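Local coordinates for protein HTH-type transcriptional regulator cbl (Escherichia coli K12, PDB 2FYI) that probably acts, as a LysR-family protein seen here through its cofactor-binding domain, as an accessory transcriptional regulator of the cys regulon, at residues V15-T21 with E63-A69; T23-S28 with A165-E171; A81-W87 with A188-G194. All blocks are in the same frame, centred on the assembly; numbering follows the deposited sequence.

Interaction 1 (V15-T21 with E63-A69); sequences VLTIATT and EADIGIA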
loop_
_atom_site.group_PDB
_atom_site.type_symbol
_atom_site.label_atom_id
_atom_site.label_comp_id
_atom_site.label_asym_id
_atom_site.label_seq_id
_atom_site.Cartn_x
_atom_site.Cartn_y
_atom_site.Cartn_z
ATOM N N VAL A 15 23.404 10.879 3.545
ATOM C CA VAL A 15 22.184 10.227 3.165
ATOM C C VAL A 15 21.295 10.085 4.394
ATOM O O VAL A 15 21.711 9.534 5.410
ATOM C CB VAL A 15 22.470 8.850 2.576
ATOM C CG1 VAL A 15 21.189 8.245 2.042
ATOM C CG2 VAL A 15 23.532 8.945 1.498
ATOM N N LEU A 16 20.068 10.583 4.310
ATOM C CA LEU A 16 19.116 10.381 5.382
ATOM C C LEU A 16 18.137 9.302 4.957
ATOM O O LEU A 16 17.430 9.470 3.976
ATOM C CB LEU A 16 18.355 11.669 5.663
ATOM C CG LEU A 16 17.204 11.526 6.650
ATOM C CD1 LEU A 16 17.728 11.152 8.014
ATOM C CD2 LEU A 16 16.458 12.822 6.718
ATOM N N THR A 17 18.083 8.197 5.683
ATOM C CA THR A 17 17.126 7.168 5.346
ATOM C C THR A 17 15.950 7.163 6.337
ATOM O O THR A 17 16.140 6.992 7.538
ATOM C CB THR A 17 17.787 5.776 5.263
ATOM O OG1 THR A 17 18.741 5.768 4.204
ATOM C CG2 THR A 17 16.748 4.713 4.957
ATOM N N ILE A 18 14.734 7.346 5.826
ATOM C CA ILE A 18 13.532 7.318 6.645
ATOM C C ILE A 18 12.695 6.117 6.275
ATOM O O ILE A 18 12.470 5.864 5.099
ATOM C CB ILE A 18 12.695 8.554 6.410
ATOM C CG1 ILE A 18 13.400 9.747 7.054
ATOM C CG2 ILE A 18 11.249 8.348 6.916
ATOM C CD1 ILE A 18 12.985 11.078 6.466
ATOM N N ALA A 19 12.249 5.372 7.281
ATOM C CA ALA A 19 11.393 4.234 7.051
ATOM C C ALA A 19 10.010 4.587 7.573
ATOM O O ALA A 19 9.860 5.136 8.679
ATOM C CB ALA A 19 11.941 3.011 7.728
ATOM N N THR A 20 9.002 4.298 6.772
ATOM C CA THR A 20 7.676 4.714 7.132
ATOM C C THR A 20 6.543 3.889 6.508
ATOM O O THR A 20 6.768 3.012 5.681
ATOM C CB THR A 20 7.504 6.172 6.784
ATOM O OG1 THR A 20 6.371 6.664 7.482
ATOM C CG2 THR A 20 7.325 6.372 5.292
ATOM N N THR A 21 5.319 4.184 6.913
ATOM C CA THR A 21 4.108 3.527 6.394
ATOM C C THR A 21 3.447 4.311 5.277
ATOM O O THR A 21 3.741 5.493 5.085
ATOM C CB THR A 21 3.049 3.398 7.508
ATOM O OG1 THR A 21 2.760 4.703 8.067
ATOM C CG2 THR A 21 3.570 2.502 8.596
ATOM N N GLU A 63 19.681 0.140 9.353
ATOM C CA GLU A 63 19.288 0.291 7.948
ATOM C C GLU A 63 18.455 1.539 7.681
ATOM O O GLU A 63 18.302 1.931 6.516
ATOM C CB GLU A 63 18.457 -0.893 7.476
ATOM C CG GLU A 63 19.148 -2.215 7.508
ATOM C CD GLU A 63 20.434 -2.171 6.733
ATOM O OE1 GLU A 63 20.510 -1.430 5.726
ATOM O OE2 GLU A 63 21.398 -2.861 7.142
ATOM N N ALA A 64 17.877 2.124 8.736
ATOM C CA ALA A 64 17.175 3.389 8.617
ATOM C C ALA A 64 17.583 4.273 9.768
ATOM O O ALA A 64 17.864 3.789 10.844
ATOM C CB ALA A 64 15.697 3.168 8.625
ATOM N N ASP A 65 17.592 5.572 9.536
ATOM C CA ASP A 65 17.914 6.540 10.553
ATOM C C ASP A 65 16.692 6.879 11.434
ATOM O O ASP A 65 16.789 6.856 12.649
ATOM C CB ASP A 65 18.526 7.783 9.881
ATOM C CG ASP A 65 19.711 7.434 8.905
ATOM O OD1 ASP A 65 20.653 6.693 9.302
ATOM O OD2 ASP A 65 19.741 7.924 7.736
ATOM N N ILE A 66 15.546 7.174 10.817
ATOM C CA ILE A 66 14.309 7.526 11.528
ATOM C C ILE A 66 13.157 6.609 11.119
ATOM O O ILE A 66 12.996 6.321 9.932
ATOM C CB ILE A 66 13.877 8.965 11.190
ATOM C CG1 ILE A 66 15.022 9.921 11.456
ATOM C CG2 ILE A 66 12.707 9.392 12.015
ATOM C CD1 ILE A 66 14.841 11.218 10.796
ATOM N N GLY A 67 12.362 6.154 12.089
ATOM C CA GLY A 67 11.197 5.336 11.796
ATOM C C GLY A 67 9.947 6.130 12.113
ATOM O O GLY A 67 9.890 6.817 13.139
ATOM N N ILE A 68 8.944 6.056 11.238
ATOM C CA ILE A 68 7.696 6.792 11.476
ATOM C C ILE A 68 6.485 5.918 11.248
ATOM O O ILE A 68 6.246 5.436 10.124
ATOM C CB ILE A 68 7.579 8.020 10.570
ATOM C CG1 ILE A 68 8.714 9.008 10.873
ATOM C CG2 ILE A 68 6.237 8.672 10.753
ATOM C CD1 ILE A 68 9.224 9.769 9.649
ATOM N N ALA A 69 5.723 5.706 12.319
ATOM C CA ALA A 69 4.541 4.839 12.268
ATOM C C ALA A 69 3.634 5.114 13.454
ATOM O O ALA A 69 4.023 5.815 14.401
ATOM C CB ALA A 69 4.953 3.399 12.253
#

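Interaction 2 (T23-S28 with A165-E171); sequences TQARYS and AEQSSGE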
loop_
_atom_site.group_PDB
_atom_site.type_symbol
_atom_site.label_atom_id
_atom_site.label_comp_id
_atom_site.label_asym_id
_atom_site.label_seq_id
_atom_site.Cartn_x
_atom_site.Cartn_y
_atom_site.Cartn_z
ATOM N N THR A 23 0.527 5.458 5.159
ATOM C CA THR A 23 -0.217 6.588 5.687
ATOM C C THR A 23 0.621 7.869 5.752
ATOM O O THR A 23 0.208 8.903 5.247
ATOM C CB THR A 23 -0.811 6.346 7.105
ATOM O OG1 THR A 23 -1.450 5.068 7.191
ATOM C CG2 THR A 23 -1.814 7.425 7.417
ATOM N N GLN A 24 1.788 7.830 6.392
ATOM C CA GLN A 24 2.526 9.081 6.537
ATOM C C GLN A 24 3.218 9.425 5.224
ATOM O O GLN A 24 3.254 10.578 4.845
ATOM C CB GLN A 24 3.486 9.084 7.749
ATOM C CG GLN A 24 3.412 7.850 8.682
ATOM C CD GLN A 24 2.130 7.741 9.526
ATOM O OE1 GLN A 24 1.231 8.600 9.484
ATOM N NE2 GLN A 24 2.049 6.668 10.307
ATOM N N ALA A 25 3.707 8.429 4.501
ATOM C CA ALA A 25 4.345 8.710 3.256
ATOM C C ALA A 25 3.427 9.563 2.353
ATOM O O ALA A 25 3.881 10.500 1.678
ATOM C CB ALA A 25 4.738 7.430 2.614
ATOM N N ARG A 26 2.133 9.275 2.372
ATOM C CA ARG A 26 1.227 9.996 1.515
ATOM C C ARG A 26 0.660 11.263 2.098
ATOM O O ARG A 26 0.458 12.240 1.390
ATOM C CB ARG A 26 0.052 9.117 1.156
ATOM C CG ARG A 26 0.472 7.945 0.377
ATOM C CD ARG A 26 -0.506 7.632 -0.643
ATOM N NE ARG A 26 -0.533 8.636 -1.683
ATOM C CZ ARG A 26 -1.575 8.753 -2.500
ATOM N NH1 ARG A 26 -2.620 7.934 -2.349
ATOM N NH2 ARG A 26 -1.577 9.661 -3.460
ATOM N N TYR A 27 0.349 11.256 3.380
ATOM C CA TYR A 27 -0.521 12.295 3.897
ATOM C C TYR A 27 0.100 13.283 4.865
ATOM O O TYR A 27 -0.511 14.292 5.204
ATOM C CB TYR A 27 -1.761 11.692 4.541
ATOM C CG TYR A 27 -2.446 10.724 3.638
ATOM C CD1 TYR A 27 -2.630 9.393 4.011
ATOM C CD2 TYR A 27 -2.875 11.129 2.388
ATOM C CE1 TYR A 27 -3.234 8.487 3.164
ATOM C CE2 TYR A 27 -3.483 10.249 1.542
ATOM C CZ TYR A 27 -3.658 8.922 1.924
ATOM O OH TYR A 27 -4.288 8.064 1.037
ATOM N N SER A 28 1.308 13.017 5.334
ATOM C CA SER A 28 1.965 13.961 6.272
ATOM C C SER A 28 3.393 14.317 5.909
ATOM O O SER A 28 3.776 15.455 6.082
ATOM C CB SER A 28 1.988 13.420 7.691
ATOM O OG SER A 28 0.748 12.803 7.993
ATOM N N ALA A 165 -8.150 6.642 8.401
ATOM C CA ALA A 165 -7.433 7.767 8.998
ATOM C C ALA A 165 -7.976 9.099 8.462
ATOM O O ALA A 165 -8.101 9.256 7.265
ATOM C CB ALA A 165 -5.965 7.629 8.658
ATOM N N GLU A 166 -8.278 10.065 9.324
ATOM C CA GLU A 166 -8.898 11.300 8.830
ATOM C C GLU A 166 -8.025 12.077 7.821
ATOM O O GLU A 166 -8.530 12.760 6.930
ATOM C CB GLU A 166 -9.309 12.205 9.991
ATOM C CG GLU A 166 -8.123 12.610 10.884
ATOM C CD GLU A 166 -8.467 13.597 12.023
ATOM O OE1 GLU A 166 -7.748 13.592 13.047
ATOM O OE2 GLU A 166 -9.437 14.374 11.897
ATOM N N GLN A 167 -6.714 11.960 7.958
ATOM C CA GLN A 167 -5.742 12.706 7.146
ATOM C C GLN A 167 -5.637 12.269 5.680
ATOM O O GLN A 167 -4.994 12.936 4.880
ATOM C CB GLN A 167 -4.443 12.463 7.832
ATOM C CG GLN A 167 -4.885 11.835 9.102
ATOM C CD GLN A 167 -3.982 10.778 9.593
ATOM O OE1 GLN A 167 -2.881 10.583 9.102
ATOM N NE2 GLN A 167 -4.414 10.108 10.612
ATOM N N SER A 168 -6.271 11.154 5.330
ATOM C CA SER A 168 -6.194 10.616 3.988
ATOM C C SER A 168 -7.192 11.262 3.072
ATOM O O SER A 168 -7.224 10.977 1.901
ATOM C CB SER A 168 -6.439 9.120 4.006
ATOM O OG SER A 168 -7.638 8.853 4.662
ATOM N N SER A 169 -8.037 12.117 3.610
ATOM C CA SER A 169 -8.938 12.879 2.768
ATOM C C SER A 169 -8.120 13.839 1.902
ATOM O O SER A 169 -8.416 14.026 0.706
ATOM C CB SER A 169 -9.923 13.677 3.621
ATOM O OG SER A 169 -9.283 14.830 4.124
ATOM N N GLY A 170 -7.094 14.435 2.516
ATOM C CA GLY A 170 -6.335 15.520 1.912
ATOM C C GLY A 170 -6.741 15.866 0.483
ATOM O O GLY A 170 -7.759 16.548 0.241
ATOM N N GLU A 171 -5.953 15.338 -0.459
ATOM C CA GLU A 171 -5.893 15.802 -1.863
ATOM C C GLU A 171 -6.750 15.000 -2.878
ATOM O O GLU A 171 -7.051 13.818 -2.657
ATOM C CB GLU A 171 -4.415 15.882 -2.306
ATOM C CG GLU A 171 -3.415 15.168 -1.343
ATOM C CD GLU A 171 -3.451 13.624 -1.425
ATOM O OE1 GLU A 171 -4.352 13.049 -2.079
ATOM O OE2 GLU A 171 -2.567 12.974 -0.826
HETATM O O HOH W 1 -0.133 10.540 8.555
#

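Interaction 3 (A81-W87 with A188-G194); sequences AFPWFRW and ANTVWLG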
loop_
_atom_site.group_PDB
_atom_site.type_symbol
_atom_site.label_atom_id
_atom_site.label_comp_id
_atom_site.label_asym_id
_atom_site.label_seq_id
_atom_site.Cartn_x
_atom_site.Cartn_y
_atom_site.Cartn_z
ATOM N N ALA A 81 10.887 6.739 21.184
ATOM C CA ALA A 81 9.928 7.329 20.276
ATOM C C ALA A 81 9.369 8.631 20.802
ATOM O O ALA A 81 9.120 8.775 21.997
ATOM C CB ALA A 81 8.822 6.355 20.001
ATOM N N PHE A 82 9.168 9.584 19.895
ATOM C CA PHE A 82 8.576 10.863 20.256
ATOM C C PHE A 82 7.299 11.023 19.468
ATOM O O PHE A 82 7.225 10.615 18.301
ATOM C CB PHE A 82 9.513 11.998 19.894
ATOM C CG PHE A 82 10.902 11.835 20.418
ATOM C CD1 PHE A 82 11.836 11.076 19.731
ATOM C CD2 PHE A 82 11.306 12.476 21.581
ATOM C CE1 PHE A 82 13.164 10.942 20.214
ATOM C CE2 PHE A 82 12.628 12.342 22.067
ATOM C CZ PHE A 82 13.547 11.573 21.380
ATOM N N PRO A 83 6.293 11.628 20.108
ATOM C CA PRO A 83 4.979 11.903 19.503
ATOM C C PRO A 83 5.064 12.991 18.435
ATOM O O PRO A 83 5.606 14.061 18.677
ATOM C CB PRO A 83 4.125 12.338 20.701
ATOM C CG PRO A 83 5.089 12.724 21.761
ATOM C CD PRO A 83 6.403 12.074 21.507
ATOM N N TRP A 84 4.558 12.711 17.254
ATOM C CA TRP A 84 4.535 13.725 16.232
ATOM C C TRP A 84 3.201 14.491 16.235
ATOM O O TRP A 84 3.191 15.705 16.437
ATOM C CB TRP A 84 4.888 13.140 14.885
ATOM C CG TRP A 84 4.917 14.129 13.811
ATOM C CD1 TRP A 84 4.901 15.494 13.936
ATOM C CD2 TRP A 84 5.003 13.850 12.419
ATOM N NE1 TRP A 84 4.970 16.078 12.704
ATOM C CE2 TRP A 84 5.028 15.090 11.750
ATOM C CE3 TRP A 84 5.059 12.669 11.669
ATOM C CZ2 TRP A 84 5.093 15.180 10.362
ATOM C CZ3 TRP A 84 5.130 12.763 10.296
ATOM C CH2 TRP A 84 5.136 14.011 9.656
ATOM N N PHE A 85 2.085 13.799 16.049
ATOM C CA PHE A 85 0.773 14.418 16.217
ATOM C C PHE A 85 -0.271 13.338 16.486
ATOM O O PHE A 85 0.019 12.143 16.355
ATOM C CB PHE A 85 0.387 15.244 14.994
ATOM C CG PHE A 85 0.343 14.448 13.745
ATOM C CD1 PHE A 85 -0.796 13.727 13.410
ATOM C CD2 PHE A 85 1.475 14.356 12.921
ATOM C CE1 PHE A 85 -0.836 12.950 12.257
ATOM C CE2 PHE A 85 1.453 13.569 11.752
ATOM C CZ PHE A 85 0.288 12.858 11.420
ATOM N N ARG A 86 -1.479 13.752 16.874
ATOM C CA ARG A 86 -2.593 12.808 17.053
ATOM C C ARG A 86 -3.640 12.837 15.953
ATOM O O ARG A 86 -3.796 13.826 15.250
ATOM C CB ARG A 86 -3.223 12.932 18.423
ATOM C CG ARG A 86 -2.249 12.499 19.450
ATOM C CD ARG A 86 -2.482 13.219 20.725
ATOM N NE ARG A 86 -3.068 12.311 21.706
ATOM C CZ ARG A 86 -4.375 12.157 21.948
ATOM N NH1 ARG A 86 -5.318 12.872 21.296
ATOM N NH2 ARG A 86 -4.742 11.274 22.871
ATOM N N TRP A 87 -4.323 11.712 15.776
ATOM C CA TRP A 87 -5.298 11.583 14.704
ATOM C C TRP A 87 -6.360 10.556 14.989
ATOM O O TRP A 87 -6.160 9.656 15.815
ATOM C CB TRP A 87 -4.607 11.209 13.427
ATOM C CG TRP A 87 -3.940 9.904 13.465
ATOM C CD1 TRP A 87 -2.666 9.656 13.848
ATOM C CD2 TRP A 87 -4.498 8.640 13.066
ATOM N NE1 TRP A 87 -2.378 8.316 13.706
ATOM C CE2 TRP A 87 -3.487 7.670 13.225
ATOM C CE3 TRP A 87 -5.755 8.235 12.585
ATOM C CZ2 TRP A 87 -3.694 6.314 12.918
ATOM C CZ3 TRP A 87 -5.955 6.890 12.280
ATOM C CH2 TRP A 87 -4.930 5.947 12.455
ATOM N N ALA A 188 -8.280 8.387 19.918
ATOM C CA ALA A 188 -7.190 8.972 19.127
ATOM C C ALA A 188 -6.014 8.027 18.978
ATOM O O ALA A 188 -5.781 7.194 19.828
ATOM C CB ALA A 188 -6.716 10.214 19.781
ATOM N N ASN A 189 -5.271 8.182 17.887
ATOM C CA ASN A 189 -4.007 7.472 17.678
ATOM C C ASN A 189 -2.864 8.463 17.701
ATOM O O ASN A 189 -3.075 9.669 17.627
ATOM C CB ASN A 189 -4.029 6.790 16.320
ATOM C CG ASN A 189 -5.250 5.927 16.140
ATOM O OD1 ASN A 189 -5.292 4.783 16.606
ATOM N ND2 ASN A 189 -6.267 6.473 15.490
ATOM N N THR A 190 -1.645 7.962 17.774
ATOM C CA THR A 190 -0.495 8.848 17.741
ATOM C C THR A 190 0.501 8.383 16.715
ATOM O O THR A 190 0.691 7.175 16.521
ATOM C CB THR A 190 0.240 8.840 19.044
ATOM O OG1 THR A 190 -0.657 9.213 20.080
ATOM C CG2 THR A 190 1.360 9.826 18.971
ATOM N N VAL A 191 1.146 9.327 16.048
ATOM C CA VAL A 191 2.180 8.950 15.109
ATOM C C VAL A 191 3.496 9.232 15.780
ATOM O O VAL A 191 3.712 10.341 16.249
ATOM C CB VAL A 191 2.138 9.755 13.839
ATOM C CG1 VAL A 191 3.234 9.269 12.960
ATOM C CG2 VAL A 191 0.835 9.574 13.174
ATOM N N TRP A 192 4.366 8.223 15.812
ATOM C CA TRP A 192 5.642 8.319 16.488
ATOM C C TRP A 192 6.793 8.489 15.540
ATOM O O TRP A 192 6.797 7.974 14.401
ATOM C CB TRP A 192 5.894 7.079 17.316
ATOM C CG TRP A 192 4.822 6.825 18.307
ATOM C CD1 TRP A 192 3.706 6.063 18.128
ATOM C CD2 TRP A 192 4.757 7.328 19.645
ATOM N NE1 TRP A 192 2.940 6.073 19.275
ATOM C CE2 TRP A 192 3.562 6.833 20.221
ATOM C CE3 TRP A 192 5.591 8.142 20.410
ATOM C CZ2 TRP A 192 3.179 7.115 21.507
ATOM C CZ3 TRP A 192 5.205 8.429 21.719
ATOM C CH2 TRP A 192 4.001 7.913 22.246
ATOM N N LEU A 193 7.781 9.215 16.037
ATOM C CA LEU A 193 9.048 9.350 15.403
ATOM C C LEU A 193 9.988 8.567 16.305
ATOM O O LEU A 193 10.101 8.879 17.501
ATOM C CB LEU A 193 9.427 10.800 15.450
ATOM C CG LEU A 193 8.459 11.720 14.726
ATOM C CD1 LEU A 193 8.354 13.042 15.467
ATOM C CD2 LEU A 193 8.913 11.904 13.267
ATOM N N GLY A 194 10.635 7.541 15.752
ATOM C CA GLY A 194 11.546 6.717 16.530
ATOM C C GLY A 194 12.994 6.773 16.064
ATOM O O GLY A 194 13.274 6.980 14.884
#

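Interaction 1 (V15-T21 with E63-A69)
The carboxylate of Asp65 meets Thr17 at one of its oxygens: Thr17 N gives Asp65 OD2 a nearly straight hydrogen bond of 2.7 Å, arriving on the anti side and 29° out of the carboxylate plane. Leu16 CD1 lies 3.8 Å from the same Asp65 OD2, the leucine passing the aspartate at a slant. With CG anti to the carbonyl carbon (chi1 -51°), the carboxylate of Asp65 folds back beside its own backbone N, and both groups turn to one residue, since Asp65 N donates to Thr17 O at 2.8 Å. Aspartate suits this place because its short acidic arm supplies the acceptor for Thr17 N just ahead of strand 66-69.

From there regular parallel pairing takes over. Ala19 N bonds to Ile66 O at 2.9 Å, and Ile68 N to Ala19 O at 2.9 Å. Thr20 OG1 donates to Ile68 O (2.9 Å), tilted 32° from the carbonyl plane. Branched Ile18 CG2 packs on Ile68 CD1 at 3.7 Å, while small Ala19 and Ala64 touch by their methyls.

This is a Rossmann-like beta-alpha-beta core in which strand 14-20 lies between strands 43-49 and 66-69. Helix 52-61 covers Ala19 through Ile55 and Leu58; on the other face, Phe208 of helix 203-212 packs on Ile18 and Ile66, and Leu29 of helix 29-39 on Ile68.

Interaction 2 (T23-S28 with A165-E171)
Across the cleft between the two lobes of this periplasmic-binding-protein-like domain, where LysR regulators generally bind their effectors, Tyr27 at the end of helix 22-27 meets Ser168 in the short 3-10 turn 166-168. The helix belongs to the first lobe and the turn to the second, so this contact joins the lobes by packing, a tyrosine ring against the backbone of the turn, rather than by strand pairing.

The tyrosine ring is sandwiched. Ser168 CA sits 3.5 Å from the Tyr27 ring centroid, almost exactly on the ring normal, a CH-pi contact; Arg26 CB lies over the opposite face. Ser168 CB reaches Tyr27 CE1 at 3.4 Å. A small residue suits this face, and its hydroxyl is turned off the ring: with OG held between the backbone N and the carbonyl carbon (chi1 53°), Ser168 OG donates to Ala165 O at 2.7 Å, in the carbonyl plane, while Arg179 bonds to the same hydroxyl. At the Tyr27 ring edge comes Glu171 OE2, 3.7 Å from Tyr27 CD2, though Glu171 is poorly ordered.

Charge adds a looser element. Arg26 NH2 stands 4.3 Å from Glu171 OE2, too far for a salt bridge and with no N-H aimed at it; the firm partner of Arg26 is Asp149, and Thr153 of the second subunit also bonds to its NE. This face of the helix therefore serves the dimer as well.

No direct hydrogen bond spans the segments. Thr23 CG2 lies 3.7 Å from Gln167 OE1, the two side chains crossing at about a right angle. That amide oxygen is instead linked through one water, which accepts from Ser28 OG and donates both to Gln24 OE1 and, at 2.8 Å, to Gln167 OE1.

Interaction 3 (A81-W87 with A188-G194)
Backbone hydrogen bonds tie Phe82 to Leu193 and Trp87 to Asn189 as antiparallel hydrogen-bonded pairs, and Trp87 O takes both Asn189 N and, from above its carbonyl plane, Asn189 ND2 (3.2 Å). Between these pairs the register slips by one: Trp84 N donates to Val191 O at 2.7 Å, yet Val191 N goes to Phe85 O, so Val191 faces two residues. Trp84 takes near-helical phi/psi (psi -59°), as the first residue of a classic beta bulge does, in the two antiparallel strands that cross between the lobes of the domain.

Asn189 CB makes a CH-pi contact 3.6 Å from the centroid of the Trp87 five-membered ring, and its amide, 31° from the indole plane, puts Asn189 ND2 over the six-membered ring, 3.3 Å from Trp87 CZ3. Trp87 CG lies between the backbone N and the carbonyl carbon (chi1 63°), which brings the indole over to Asn189, while Trp87 NE1 bonds to Ser70. An alanine at Trp87 would remove the indole and is likely to leave the Asn189 side chain uncovered and freer to turn, with Ser70 short of a partner. Val191 CG2 sits over the Phe85 face.

Leu193 CD1 touches Trp84 CB at 3.5 Å, and Trp192 CZ3 meets Pro83 CD at 3.8 Å, rigid proline against broad indole.

Interactions 1 and 3 share one mixed sheet: strand 66-69 pairs with strand 14-20 on one edge and, through probable hydrogen bonds Gly194 N to Gly67 O and Trp192 N to Ala69 O, with strand 189-196 on the other. Their centres are about 15 Å apart; that of interaction 2 is about 18 Å from the first and about 14 Å from the second. Helix 22-27 directly follows strand 14-20, and Gln24 packs on Ile68; Gln167 and Ala165 touch Trp87. Along the chain, interaction 1 closes before interaction 3 opens, while interaction 2 alternates with both. Interaction 1 builds one lobe's core; interactions 2 and 3 lie where the lobes meet, so a lobe movement would probably be felt mainly there.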